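Local structure of TqaA (Penicillium aethiopicum, 5DLK) at residues A54-H59 with E367-F372; F21-I26 with Y211-V216; F306-N311 with V331-T336; F416-E421 with Q436-S441. The protein is a fungal nonribosomal peptide synthetase whose terminal condensation-like domain, the part described here, probably closes the finished peptide into a macrocycle. All blocks are in the same frame, centred on the assembly; numbering follows the deposited sequence. Where two conformers were deposited one is given.

Contact 1: A54-H59 with E367-F372; sequences ATQAQH and ELRDIF
Two helix N-termini meet here, those of helix 56-63 and helix 368-375, in the condensation-domain fold, built of two chloramphenicol acetyltransferase-like lobes. The contact probably joins the two lobes, one helix being early in the chain and the other late. Gln-56 and Glu-367 each lend a side-chain oxygen to a backbone N-H at the start of the other helix. Glu-367 OE1 turns its syn lone pair to the backbone of the first helix and takes Gln-56 N at 2.8 Å. In return Gln-56 OE1 takes the backbone N of Arg-369 at 2.9 Å, in the carbonyl plane and on a lone pair. Gln-56 reaches across because CG is anti to the backbone N (chi1 -171°) and the rest of its chain is extended. Its amide also lies over the Arg-369 guanidinium, with the planes 18° apart and CD offset toward the rim. With an alanine here, Arg-369 N would probably lose its acceptor and one guanidinium face its amide cover. Arg-369 NE makes a salt bridge to Glu-381, and Glu-367 OE2 makes one to Arg-215. OE2 of Glu-367 also accepts from a water at 2.7 Å, and that water accepts from Ala-57 N. The first helix has its own capping box. Gln-58 N donates to Thr-55 OG1 at 2.9 Å, and Thr-55 N donates back to Gln-58 OE1. At the NH1 and NH2 ends of the guanidinium, two waters join Arg-369 to His-59: one lies 3.0 Å from Arg-369 NH1, the other 2.8 Å from Arg-369 NH2, and both meet His-59 ND1.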
loop_
_atom_site.group_PDB
_atom_site.type_symbol
_atom_site.label_atom_id
_atom_site.label_comp_id
_atom_site.label_asym_id
_atom_site.label_seq_id
_atom_site.Cartn_x
_atom_site.Cartn_y
_atom_site.Cartn_z
ATOM N N ALA A 54 6.704 13.852 -2.421
ATOM C CA ALA A 54 6.098 12.536 -2.327
ATOM C C ALA A 54 6.945 11.709 -1.341
ATOM O O ALA A 54 8.158 11.885 -1.277
ATOM C CB ALA A 54 6.051 11.876 -3.672
ATOM N N THR A 55 6.319 10.810 -0.594
ATOM C CA THR A 55 7.077 9.993 0.362
ATOM C C THR A 55 7.836 8.891 -0.362
ATOM O O THR A 55 7.530 8.552 -1.512
ATOM C CB THR A 55 6.166 9.342 1.398
ATOM O OG1 THR A 55 5.323 8.375 0.748
ATOM C CG2 THR A 55 5.310 10.381 2.094
ATOM N N GLN A 56 8.815 8.305 0.324
ATOM C CA GLN A 56 9.539 7.190 -0.237
ATOM C C GLN A 56 8.590 6.040 -0.546
ATOM O O GLN A 56 8.734 5.374 -1.570
ATOM C CB GLN A 56 10.638 6.718 0.740
ATOM C CG GLN A 56 11.563 5.692 0.132
ATOM C CD GLN A 56 12.802 5.479 0.995
ATOM O OE1 GLN A 56 12.945 6.106 2.027
ATOM N NE2 GLN A 56 13.672 4.574 0.576
ATOM N N ALA A 57 7.614 5.815 0.329
ATOM C CA ALA A 57 6.660 4.719 0.101
ATOM C C ALA A 57 5.772 5.005 -1.122
ATOM O O ALA A 57 5.509 4.121 -1.937
ATOM C CB ALA A 57 5.799 4.485 1.344
ATOM N N GLN A 58 5.303 6.240 -1.243
ATOM C CA GLN A 58 4.585 6.620 -2.468
ATOM C C GLN A 58 5.403 6.335 -3.708
ATOM O O GLN A 58 4.895 5.791 -4.700
ATOM C CB GLN A 58 4.211 8.102 -2.428
ATOM C CG GLN A 58 3.026 8.388 -1.541
ATOM C CD GLN A 58 2.658 9.855 -1.592
ATOM O OE1 GLN A 58 3.479 10.713 -1.255
ATOM N NE2 GLN A 58 1.438 10.157 -2.062
ATOM N N HIS A 59 6.675 6.714 -3.658
ATOM C CA HIS A 59 7.597 6.490 -4.772
ATOM C C HIS A 59 7.829 5.011 -5.073
ATOM O O HIS A 59 8.004 4.620 -6.231
ATOM C CB HIS A 59 8.936 7.168 -4.473
ATOM C CG HIS A 59 9.732 7.502 -5.692
ATOM N ND1 HIS A 59 11.068 7.834 -5.639
ATOM C CD2 HIS A 59 9.383 7.557 -7.002
ATOM C CE1 HIS A 59 11.508 8.084 -6.859
ATOM N NE2 HIS A 59 10.506 7.920 -7.705
ATOM N N GLU A 367 10.883 8.232 7.093
ATOM C CA GLU A 367 11.413 7.741 5.808
ATOM C C GLU A 367 12.527 6.717 5.979
ATOM O O GLU A 367 13.447 6.956 6.753
ATOM C CB GLU A 367 11.956 8.903 4.980
ATOM C CG GLU A 367 10.902 9.959 4.655
ATOM C CD GLU A 367 9.905 9.464 3.617
ATOM O OE1 GLU A 367 10.247 9.498 2.416
ATOM O OE2 GLU A 367 8.796 9.052 4.006
ATOM N N LEU A 368 12.466 5.607 5.243
ATOM C CA LEU A 368 13.510 4.575 5.327
ATOM C C LEU A 368 14.914 5.136 5.070
ATOM O O LEU A 368 15.859 4.824 5.800
ATOM C CB LEU A 368 13.233 3.446 4.333
ATOM C CG LEU A 368 14.198 2.255 4.367
ATOM C CD1 LEU A 368 14.143 1.552 5.748
ATOM C CD2 LEU A 368 13.899 1.276 3.246
ATOM N N ARG A 369 15.055 5.968 4.033
ATOM C CA ARG A 369 16.359 6.557 3.741
ATOM C C ARG A 369 16.843 7.465 4.874
ATOM O O ARG A 369 18.049 7.650 5.026
ATOM C CB ARG A 369 16.337 7.327 2.399
ATOM C CG ARG A 369 15.403 8.528 2.322
ATOM C CD ARG A 369 15.669 9.338 1.037
ATOM N NE ARG A 369 15.685 8.531 -0.190
ATOM C CZ ARG A 369 14.614 8.300 -0.960
ATOM N NH1 ARG A 369 13.431 8.800 -0.630
ATOM N NH2 ARG A 369 14.727 7.563 -2.061
ATOM N N ASP A 370 15.921 8.013 5.665
ATOM C CA ASP A 370 16.295 8.812 6.832
ATOM C C ASP A 370 16.723 7.899 7.978
ATOM O O ASP A 370 17.654 8.212 8.711
ATOM C CB ASP A 370 15.153 9.708 7.310
ATOM C CG ASP A 370 14.867 10.861 6.351
ATOM O OD1 ASP A 370 15.661 11.071 5.410
ATOM O OD2 ASP A 370 13.848 11.544 6.560
ATOM N N ILE A 371 16.045 6.773 8.139
ATOM C CA ILE A 371 16.529 5.778 9.109
ATOM C C ILE A 371 17.971 5.398 8.796
ATOM O O ILE A 371 18.841 5.409 9.688
ATOM C CB ILE A 371 15.661 4.498 9.118
ATOM C CG1 ILE A 371 14.258 4.819 9.640
ATOM C CG2 ILE A 371 16.323 3.395 10.010
ATOM C CD1 ILE A 371 13.270 3.626 9.519
ATOM N N PHE A 372 18.239 5.066 7.538
ATOM C CA PHE A 372 19.567 4.609 7.169
ATOM C C PHE A 372 20.590 5.762 7.272
ATOM O O PHE A 372 21.686 5.569 7.801
ATOM C CB PHE A 372 19.575 3.986 5.764
ATOM C CG PHE A 372 18.860 2.645 5.682
ATOM C CD1 PHE A 372 18.664 1.881 6.823
ATOM C CD2 PHE A 372 18.375 2.163 4.468
ATOM C CE1 PHE A 372 18.005 0.664 6.752
ATOM C CE2 PHE A 372 17.717 0.947 4.397
ATOM C CZ PHE A 372 17.535 0.196 5.556
HETATM O O HOH W 1 7.805 6.684 3.127
HETATM O O HOH W 2 11.608 9.038 -3.057
HETATM O O HOH W 3 12.821 6.483 -3.860
#

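Contact 2: F21-I26 with Y211-V216; sequences FSLSPI and YLYHRV
Leu-23 and Tyr-213 form the tight part of this surface contact, where a type I turn in the loop before helix 29-38 meets helix 208-218. The turn runs from Phe-21 to Ser-24 and is closed by Ser-24 N bonding Phe-21 O at 3.0 Å. Leu-23 CD1 comes obliquely to the Tyr-213 ring, 3.5 Å from Tyr-213 CD1. The two side chains run antiparallel alongside each other. Ser-22 OG also meets the ring obliquely, 3.3 Å from Tyr-213 CE1, while bonding the backbone O of Glu-19. The Tyr-213 CG stands anti to its carbonyl carbon (chi1 -73°), which carries the ring out from the helix to the turn. The looser part is at Val-216, an exposed residue whose CG2 is 4.0 Å from Leu-23 CD1. At the hydroxyl end of the Tyr-213 ring a water does the joining: it accepts from Leu-23 N at 2.7 Å and donates to Tyr-213 OH at 2.9 Å. Replacing Leu-23 by a serine would probably leave Tyr-213 and Val-216 without their apolar partner and open a gap between turn and helix. Asp-50 of strand 47-53 hydrogen-bonds both Tyr-213 OH and Phe-21 N. Leu-52 of the same strand touches Tyr-213, and Phe-21 packs on Pro-29 and Gln-30 of helix 29-38, so the turn sits between that helix, strand 47-53 and helix 208-218.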
loop_
_atom_site.group_PDB
_atom_site.type_symbol
_atom_site.label_atom_id
_atom_site.label_comp_id
_atom_site.label_asym_id
_atom_site.label_seq_id
_atom_site.Cartn_x
_atom_site.Cartn_y
_atom_site.Cartn_z
ATOM N N PHE A 21 2.680 24.967 1.202
ATOM C CA PHE A 21 3.943 25.171 0.476
ATOM C C PHE A 21 5.165 25.243 1.407
ATOM O O PHE A 21 6.300 25.367 0.935
ATOM C CB PHE A 21 3.875 26.422 -0.413
ATOM C CG PHE A 21 2.738 26.400 -1.394
ATOM C CD1 PHE A 21 2.779 25.556 -2.497
ATOM C CD2 PHE A 21 1.619 27.207 -1.206
ATOM C CE1 PHE A 21 1.724 25.529 -3.414
ATOM C CE2 PHE A 21 0.564 27.181 -2.117
ATOM C CZ PHE A 21 0.620 26.340 -3.218
ATOM N N SER A 22 4.935 25.101 2.709
ATOM C CA SER A 22 6.032 25.174 3.677
ATOM C C SER A 22 7.010 24.007 3.524
ATOM O O SER A 22 8.156 24.107 3.966
ATOM C CB SER A 22 5.496 25.248 5.117
ATOM O OG SER A 22 4.781 24.093 5.514
ATOM N N LEU A 23 6.587 22.924 2.864
ATOM C CA LEU A 23 7.496 21.813 2.588
ATOM C C LEU A 23 7.852 21.697 1.111
ATOM O O LEU A 23 8.449 20.709 0.694
ATOM C CB LEU A 23 6.888 20.494 3.074
ATOM C CG LEU A 23 6.543 20.447 4.558
ATOM C CD1 LEU A 23 5.791 19.168 4.903
ATOM C CD2 LEU A 23 7.818 20.585 5.402
ATOM N N SER A 24 7.493 22.704 0.312
ATOM C CA SER A 24 7.776 22.649 -1.119
ATOM C C SER A 24 9.275 22.704 -1.419
ATOM O O SER A 24 9.963 23.615 -0.971
ATOM C CB SER A 24 7.070 23.796 -1.850
ATOM O OG SER A 24 7.581 23.929 -3.164
ATOM N N PRO A 25 9.791 21.725 -2.177
ATOM C CA PRO A 25 11.197 21.830 -2.590
ATOM C C PRO A 25 11.368 22.750 -3.799
ATOM O O PRO A 25 12.480 22.913 -4.301
ATOM C CB PRO A 25 11.571 20.386 -2.943
ATOM C CG PRO A 25 10.285 19.745 -3.313
ATOM C CD PRO A 25 9.209 20.408 -2.497
ATOM N N ILE A 26 10.258 23.335 -4.247
ATOM C CA ILE A 26 10.216 24.205 -5.422
ATOM C C ILE A 26 10.172 25.648 -4.955
ATOM O O ILE A 26 9.286 26.010 -4.175
ATOM C CB ILE A 26 8.962 23.985 -6.307
ATOM C CG1 ILE A 26 8.966 22.631 -6.985
ATOM C CG2 ILE A 26 8.931 25.022 -7.420
ATOM C CD1 ILE A 26 8.649 21.518 -6.056
ATOM N N TYR A 211 -1.122 14.580 7.229
ATOM C CA TYR A 211 -0.268 13.532 7.768
ATOM C C TYR A 211 1.197 13.920 7.604
ATOM O O TYR A 211 1.992 13.808 8.549
ATOM C CB TYR A 211 -0.569 12.216 7.051
ATOM C CG TYR A 211 0.283 11.039 7.472
ATOM C CD1 TYR A 211 -0.024 10.307 8.607
ATOM C CD2 TYR A 211 1.375 10.645 6.705
ATOM C CE1 TYR A 211 0.739 9.209 8.978
ATOM C CE2 TYR A 211 2.149 9.566 7.075
ATOM C CZ TYR A 211 1.825 8.852 8.212
ATOM O OH TYR A 211 2.588 7.768 8.579
ATOM N N LEU A 212 1.540 14.398 6.414
ATOM C CA LEU A 212 2.906 14.801 6.108
ATOM C C LEU A 212 3.353 15.992 6.975
ATOM O O LEU A 212 4.471 15.992 7.504
ATOM C CB LEU A 212 3.049 15.127 4.625
ATOM C CG LEU A 212 2.817 13.942 3.674
ATOM C CD1 LEU A 212 3.124 14.333 2.241
ATOM C CD2 LEU A 212 3.659 12.741 4.117
ATOM N N TYR A 213 2.496 17.000 7.130
ATOM C CA TYR A 213 2.843 18.134 8.003
ATOM C C TYR A 213 3.044 17.685 9.449
ATOM O O TYR A 213 3.978 18.131 10.132
ATOM C CB TYR A 213 1.768 19.230 7.935
ATOM C CG TYR A 213 1.804 19.996 6.629
ATOM C CD1 TYR A 213 2.940 20.701 6.250
ATOM C CD2 TYR A 213 0.704 20.012 5.773
ATOM C CE1 TYR A 213 2.988 21.398 5.044
ATOM C CE2 TYR A 213 0.740 20.706 4.571
ATOM C CZ TYR A 213 1.881 21.397 4.211
ATOM O OH TYR A 213 1.933 22.091 3.022
ATOM N N HIS A 214 2.168 16.804 9.916
ATOM C CA HIS A 214 2.273 16.282 11.276
ATOM C C HIS A 214 3.574 15.490 11.509
ATOM O O HIS A 214 4.199 15.634 12.567
ATOM C CB HIS A 214 1.060 15.419 11.592
ATOM C CG HIS A 214 0.896 15.120 13.045
ATOM N ND1 HIS A 214 1.650 14.166 13.699
ATOM C CD2 HIS A 214 0.080 15.662 13.980
ATOM C CE1 HIS A 214 1.296 14.125 14.972
ATOM N NE2 HIS A 214 0.344 15.020 15.168
ATOM N N ARG A 215 3.986 14.666 10.541
ATOM C CA ARG A 215 5.290 13.996 10.630
ATOM C C ARG A 215 6.435 14.985 10.838
ATOM O O ARG A 215 7.328 14.755 11.661
ATOM C CB ARG A 215 5.593 13.177 9.375
ATOM C CG ARG A 215 4.787 11.915 9.213
ATOM C CD ARG A 215 5.548 10.930 8.322
ATOM N NE ARG A 215 5.996 11.550 7.077
ATOM C CZ ARG A 215 6.774 10.946 6.183
ATOM N NH1 ARG A 215 7.196 9.701 6.398
ATOM N NH2 ARG A 215 7.132 11.582 5.074
ATOM N N VAL A 216 6.418 16.077 10.081
ATOM C CA VAL A 216 7.492 17.060 10.146
ATOM C C VAL A 216 7.432 17.823 11.465
ATOM O O VAL A 216 8.465 18.131 12.056
ATOM C CB VAL A 216 7.433 18.041 8.949
ATOM C CG1 VAL A 216 8.255 19.312 9.226
ATOM C CG2 VAL A 216 7.941 17.346 7.701
HETATM O O HOH W 4 4.376 22.201 1.515
#

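Contact 3: F306-N311 with V331-T336; sequences FGHTVN and VPLRVT
Phe-306 and Leu-333, like His-308 and Val-331, are hydrogen-bonded pairs of an antiparallel ladder at the edge of the six-stranded mixed sheet, where strand 329-336 is outermost. Phe-306 N donates to Leu-333 O at 3.0 Å, and Leu-333 N returns a bond to Phe-306 O at 2.8 Å. His-308 N bonds Val-331 O at 2.9 Å, and Val-331 N bonds His-308 O at 3.0 Å. Between them Gly-307 and Pro-332 form a non-hydrogen-bonded pair. Pro-332 has no N-H to give, and none is asked for: its pair needs none and no strand of this sheet lies beyond. Phe-306, His-308, Val-331 and Leu-333 share one face of the sheet. Phe-306 and Leu-333 lie side by side, with Phe-306 CZ 3.8 Å from Leu-333 CD2. The Phe-306 CG sits between its backbone N and carbonyl carbon (chi1 52°), which brings the ring across toward the neighbouring strand. In the conformer described, one of two for His-308, Leu-333 CB makes a CH-pi contact over the ring face, 4.1 Å from the His-308 ring centroid. Val-310 CG1 meets Val-331 CG2 across the strands at 3.9 Å. Farther out, Asn-311, just past the first strand, belongs to the phosphopantetheine site, whose ligand is not bound in this model. So does Tyr-357, which packs on Val-310. Helices 283-299 and 346-358 cover this face. Ala-292 and Leu-295 touch Phe-306, and Lys-288 NZ hydrogen-bonds His-308 ND1.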
loop_
_atom_site.group_PDB
_atom_site.type_symbol
_atom_site.label_atom_id
_atom_site.label_comp_id
_atom_site.label_asym_id
_atom_site.label_seq_id
_atom_site.Cartn_x
_atom_site.Cartn_y
_atom_site.Cartn_z
ATOM N N PHE A 306 15.235 -7.990 7.862
ATOM C CA PHE A 306 14.551 -7.955 6.564
ATOM C C PHE A 306 13.472 -6.872 6.616
ATOM O O PHE A 306 13.228 -6.276 7.661
ATOM C CB PHE A 306 13.971 -9.346 6.194
ATOM C CG PHE A 306 13.099 -9.970 7.263
ATOM C CD1 PHE A 306 13.661 -10.666 8.334
ATOM C CD2 PHE A 306 11.720 -9.842 7.209
ATOM C CE1 PHE A 306 12.853 -11.248 9.320
ATOM C CE2 PHE A 306 10.903 -10.410 8.193
ATOM C CZ PHE A 306 11.469 -11.108 9.253
ATOM N N GLY A 307 12.842 -6.577 5.493
ATOM C CA GLY A 307 11.857 -5.507 5.510
ATOM C C GLY A 307 10.467 -6.023 5.830
ATOM O O GLY A 307 10.164 -7.204 5.598
ATOM N N HIS A 308 9.630 -5.169 6.411
ATOM C CA HIS A 308 8.218 -5.515 6.536
ATOM C C HIS A 308 7.369 -4.254 6.449
ATOM O O HIS A 308 7.860 -3.143 6.630
ATOM C CB HIS A 308 7.924 -6.311 7.825
ATOM C CG HIS A 308 7.842 -5.479 9.073
ATOM N ND1 HIS A 308 6.871 -5.678 10.032
ATOM C CD2 HIS A 308 8.628 -4.477 9.537
ATOM C CE1 HIS A 308 7.051 -4.824 11.026
ATOM N NE2 HIS A 308 8.106 -4.077 10.744
ATOM N N THR A 309 6.101 -4.444 6.105
ATOM C CA THR A 309 5.154 -3.352 5.941
ATOM C C THR A 309 4.450 -3.032 7.251
ATOM O O THR A 309 3.941 -3.935 7.927
ATOM C CB THR A 309 4.095 -3.694 4.878
ATOM O OG1 THR A 309 4.758 -4.085 3.678
ATOM C CG2 THR A 309 3.209 -2.486 4.621
ATOM N N VAL A 310 4.470 -1.749 7.625
ATOM C CA VAL A 310 3.741 -1.249 8.778
ATOM C C VAL A 310 2.684 -0.274 8.276
ATOM O O VAL A 310 2.822 0.284 7.181
ATOM C CB VAL A 310 4.685 -0.551 9.804
ATOM C CG1 VAL A 310 5.712 -1.602 10.359
ATOM C CG2 VAL A 310 5.401 0.640 9.157
ATOM N N ASN A 311 1.626 -0.049 9.049
ATOM C CA ASN A 311 0.525 0.730 8.481
ATOM C C ASN A 311 0.715 2.247 8.609
ATOM O O ASN A 311 0.051 3.018 7.905
ATOM C CB ASN A 311 -0.823 0.293 9.089
ATOM C CG ASN A 311 -0.901 0.503 10.598
ATOM O OD1 ASN A 311 -0.405 1.493 11.141
ATOM N ND2 ASN A 311 -1.545 -0.434 11.280
ATOM N N VAL A 331 9.865 -0.885 6.523
ATOM C CA VAL A 331 10.934 -0.585 7.497
ATOM C C VAL A 331 11.645 -1.876 7.917
ATOM O O VAL A 331 11.117 -2.984 7.712
ATOM C CB VAL A 331 10.378 0.142 8.746
ATOM C CG1 VAL A 331 9.691 1.482 8.362
ATOM C CG2 VAL A 331 9.443 -0.777 9.552
ATOM N N PRO A 332 12.853 -1.755 8.490
ATOM C CA PRO A 332 13.579 -2.948 8.941
ATOM C C PRO A 332 12.948 -3.624 10.144
ATOM O O PRO A 332 12.515 -2.984 11.102
ATOM C CB PRO A 332 14.966 -2.395 9.336
ATOM C CG PRO A 332 14.990 -0.968 8.832
ATOM C CD PRO A 332 13.589 -0.521 8.836
ATOM N N LEU A 333 12.920 -4.950 10.076
ATOM C CA LEU A 333 12.545 -5.783 11.194
ATOM C C LEU A 333 13.767 -6.614 11.515
ATOM O O LEU A 333 14.291 -7.307 10.643
ATOM C CB LEU A 333 11.349 -6.686 10.834
ATOM C CG LEU A 333 10.919 -7.616 11.972
ATOM C CD1 LEU A 333 10.470 -6.793 13.188
ATOM C CD2 LEU A 333 9.796 -8.533 11.467
ATOM N N ARG A 334 14.230 -6.527 12.757
ATOM C CA ARG A 334 15.394 -7.282 13.196
ATOM C C ARG A 334 14.982 -8.397 14.138
ATOM O O ARG A 334 14.242 -8.155 15.102
ATOM C CB ARG A 334 16.386 -6.348 13.910
ATOM C CG ARG A 334 17.653 -7.065 14.373
ATOM C CD ARG A 334 18.570 -6.083 15.098
ATOM N NE ARG A 334 19.864 -6.693 15.393
ATOM C CZ ARG A 334 20.853 -6.042 15.993
ATOM N NH1 ARG A 334 20.681 -4.776 16.348
ATOM N NH2 ARG A 334 22.010 -6.658 16.227
ATOM N N VAL A 335 15.472 -9.599 13.879
ATOM C CA VAL A 335 15.193 -10.739 14.747
ATOM C C VAL A 335 16.519 -11.352 15.163
ATOM O O VAL A 335 17.324 -11.765 14.320
ATOM C CB VAL A 335 14.290 -11.781 14.048
ATOM C CG1 VAL A 335 14.049 -13.000 14.950
ATOM C CG2 VAL A 335 12.982 -11.125 13.632
ATOM N N THR A 336 16.734 -11.422 16.472
ATOM C CA THR A 336 18.017 -11.873 16.996
ATOM C C THR A 336 17.793 -13.113 17.843
ATOM O O THR A 336 17.096 -13.052 18.868
ATOM C CB THR A 336 18.699 -10.812 17.845
ATOM O OG1 THR A 336 18.026 -10.726 19.103
ATOM C CG2 THR A 336 18.656 -9.461 17.159
#

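Contact 4: F416-E421 with Q436-S441; sequences FDPLDE and QVCANS. With EDO (1,2-ethanediol), chain E; EDO (1,2-ethanediol), chain F.
Pro-418 and Phe-416 both pack against the thiol of Cys-438, where the loop between strands 407-415 and 422-428 passes over strand 433-440. Cys-438 holds SG anti to its backbone N (chi1 -175°), which sends the sulfur up to the loop. Pro-418 CG lies 3.5 Å from Cys-438 SG. Phe-416 likewise has CG anti to the backbone N (chi1 176°). This presents the ring edge to the sulfur, with Phe-416 CD2 3.9 Å from Cys-438 SG, in a sulfur-aromatic contact near the ring plane. The ring also meets Trp-423 edge-to-face. Glu-421 folds back along the loop, and its OE2 accepts from Leu-419 N at 3.1 Å, from above the carboxylate plane. The same oxygen is held by Arg-64 and by Trp-423 NE1.

Farther along the loop, two waters link it to Asn-440. One donates to both Leu-419 O and Glu-421 O and accepts from Asn-440 N at 2.8 Å. A second links Pro-418 O to Asn-440 ND2, while Asn-440 OD1 bonds Arg-442 N. The chemistry is therefore split: sulfur, proline and aromatic carbon make direct apolar contact, and water bridges polar groups that loop and strand do not pair directly.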
loop_
_atom_site.group_PDB
_atom_site.type_symbol
_atom_site.label_atom_id
_atom_site.label_comp_id
_atom_site.label_asym_id
_atom_site.label_seq_id
_atom_site.Cartn_x
_atom_site.Cartn_y
_atom_site.Cartn_z
ATOM N N PHE A 416 1.110 -4.304 -10.906
ATOM C CA PHE A 416 2.148 -4.186 -9.868
ATOM C C PHE A 416 3.360 -4.957 -10.343
ATOM O O PHE A 416 3.272 -6.155 -10.578
ATOM C CB PHE A 416 1.666 -4.729 -8.521
ATOM C CG PHE A 416 2.737 -4.724 -7.449
ATOM C CD1 PHE A 416 3.215 -3.529 -6.947
ATOM C CD2 PHE A 416 3.268 -5.921 -6.967
ATOM C CE1 PHE A 416 4.211 -3.504 -5.945
ATOM C CE2 PHE A 416 4.257 -5.908 -5.963
ATOM C CZ PHE A 416 4.725 -4.701 -5.461
ATOM N N ASP A 417 4.496 -4.283 -10.474
ATOM C CA ASP A 417 5.695 -4.933 -10.999
ATOM C C ASP A 417 6.920 -4.633 -10.147
ATOM O O ASP A 417 7.510 -3.569 -10.268
ATOM C CB ASP A 417 5.939 -4.495 -12.441
ATOM C CG ASP A 417 4.840 -4.961 -13.367
ATOM O OD1 ASP A 417 4.787 -6.171 -13.640
ATOM O OD2 ASP A 417 4.041 -4.114 -13.781
ATOM N N PRO A 418 7.298 -5.584 -9.281
ATOM C CA PRO A 418 8.466 -5.424 -8.403
ATOM C C PRO A 418 9.742 -5.098 -9.169
ATOM O O PRO A 418 9.860 -5.430 -10.351
ATOM C CB PRO A 418 8.602 -6.806 -7.729
ATOM C CG PRO A 418 7.252 -7.410 -7.794
ATOM C CD PRO A 418 6.617 -6.873 -9.083
ATOM N N LEU A 419 10.702 -4.486 -8.485
ATOM C CA LEU A 419 12.008 -4.252 -9.070
ATOM C C LEU A 419 12.948 -5.413 -8.690
ATOM O O LEU A 419 12.771 -6.528 -9.180
ATOM C CB LEU A 419 12.540 -2.891 -8.629
ATOM C CG LEU A 419 11.545 -1.758 -8.946
ATOM C CD1 LEU A 419 12.087 -0.379 -8.547
ATOM C CD2 LEU A 419 11.154 -1.799 -10.429
ATOM N N ASP A 420 13.925 -5.186 -7.815
ATOM C CA ASP A 420 14.846 -6.284 -7.474
ATOM C C ASP A 420 14.422 -7.037 -6.208
ATOM O O ASP A 420 14.975 -8.086 -5.905
ATOM C CB ASP A 420 16.273 -5.759 -7.293
ATOM C CG ASP A 420 16.891 -5.291 -8.599
ATOM O OD1 ASP A 420 16.578 -5.883 -9.659
ATOM O OD2 ASP A 420 17.685 -4.325 -8.558
ATOM N N GLU A 421 13.445 -6.501 -5.480
ATOM C CA GLU A 421 13.016 -7.094 -4.209
ATOM C C GLU A 421 12.033 -8.265 -4.349
ATOM O O GLU A 421 11.359 -8.432 -5.379
ATOM C CB GLU A 421 12.380 -6.020 -3.327
ATOM C CG GLU A 421 10.939 -5.644 -3.722
ATOM C CD GLU A 421 10.858 -4.767 -4.971
ATOM O OE1 GLU A 421 11.894 -4.196 -5.362
ATOM O OE2 GLU A 421 9.749 -4.645 -5.540
ATOM N N GLN A 436 1.609 -15.599 -0.464
ATOM C CA GLN A 436 1.803 -15.167 -1.836
ATOM C C GLN A 436 3.215 -14.635 -1.998
ATOM O O GLN A 436 3.651 -13.790 -1.219
ATOM C CB GLN A 436 0.795 -14.077 -2.199
ATOM C CG GLN A 436 -0.638 -14.401 -1.765
ATOM C CD GLN A 436 -1.584 -13.230 -1.954
ATOM O OE1 GLN A 436 -1.154 -12.081 -2.033
ATOM N NE2 GLN A 436 -2.880 -13.520 -2.040
ATOM N N VAL A 437 3.931 -15.117 -3.000
ATOM C CA VAL A 437 5.241 -14.567 -3.311
ATOM C C VAL A 437 5.138 -13.791 -4.615
ATOM O O VAL A 437 4.561 -14.291 -5.601
ATOM C CB VAL A 437 6.309 -15.676 -3.438
ATOM C CG1 VAL A 437 7.632 -15.082 -3.916
ATOM C CG2 VAL A 437 6.465 -16.434 -2.108
ATOM N N CYS A 438 5.683 -12.574 -4.621
ATOM C CA CYS A 438 5.682 -11.753 -5.831
ATOM C C CYS A 438 7.083 -11.216 -6.092
ATOM O O CYS A 438 7.663 -10.497 -5.260
ATOM C CB CYS A 438 4.695 -10.588 -5.705
ATOM S SG CYS A 438 4.553 -9.630 -7.252
ATOM N N ALA A 439 7.630 -11.566 -7.246
ATOM C CA ALA A 439 8.971 -11.132 -7.600
ATOM C C ALA A 439 9.179 -11.291 -9.089
ATOM O O ALA A 439 8.565 -12.145 -9.725
ATOM C CB ALA A 439 10.039 -11.950 -6.833
ATOM N N ASN A 440 10.077 -10.490 -9.629
ATOM C CA ASN A 440 10.471 -10.664 -11.023
ATOM C C ASN A 440 11.157 -12.016 -11.241
ATOM O O ASN A 440 11.925 -12.468 -10.397
ATOM C CB ASN A 440 11.382 -9.523 -11.441
ATOM C CG ASN A 440 11.635 -9.520 -12.928
ATOM O OD1 ASN A 440 12.488 -10.244 -13.404
ATOM N ND2 ASN A 440 10.874 -8.728 -13.661
ATOM N N SER A 441 10.898 -12.652 -12.387
ATOM C CA SER A 441 11.378 -13.999 -12.643
ATOM C C SER A 441 12.899 -14.050 -12.727
ATOM O O SER A 441 13.495 -15.118 -12.581
ATOM C CB SER A 441 10.768 -14.545 -13.945
ATOM O OG SER A 441 11.056 -13.650 -15.001
HETATM C C1 EDO E . 1.273 -8.229 -12.055
HETATM O O1 EDO E . 1.157 -7.813 -10.673
HETATM C C2 EDO E . 0.657 -7.222 -13.044
HETATM O O2 EDO E . 1.424 -6.000 -13.125
HETATM C C1 EDO F . -3.135 -11.590 -6.152
HETATM O O1 EDO F . -2.956 -11.310 -4.754
HETATM C C2 EDO F . -2.908 -10.320 -6.966
HETATM O O2 EDO F . -2.415 -10.669 -8.268
HETATM O O HOH W 5 8.728 -7.262 -12.079
HETATM O O HOH W 6 11.571 -8.732 -8.066
#

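Overall arrangement
Contacts 1 and 2 interlock along the chain, since their segments alternate: 21-26, 54-59, 211-216, 367-372. Their centres are about 14 Å apart, and the Glu-367 to Arg-215 salt bridge joins them, with Thr-55 packed on Leu-212. Contact 3 is nested inside the loop closed by contact 1, the two centres again about 14 Å apart. Helix 368-375 packs on Pro-332 and ties the two together. Contact 4 comes last in the chain, its centre about 18 Å from that of contact 3 and about 31 Å from that of contact 2. Contacts 1 and 2 join distant parts of the chain. Contacts 3 and 4 are local and reach different strands of the late six-stranded sheet, with contact 3 reaching the phosphopantetheine site.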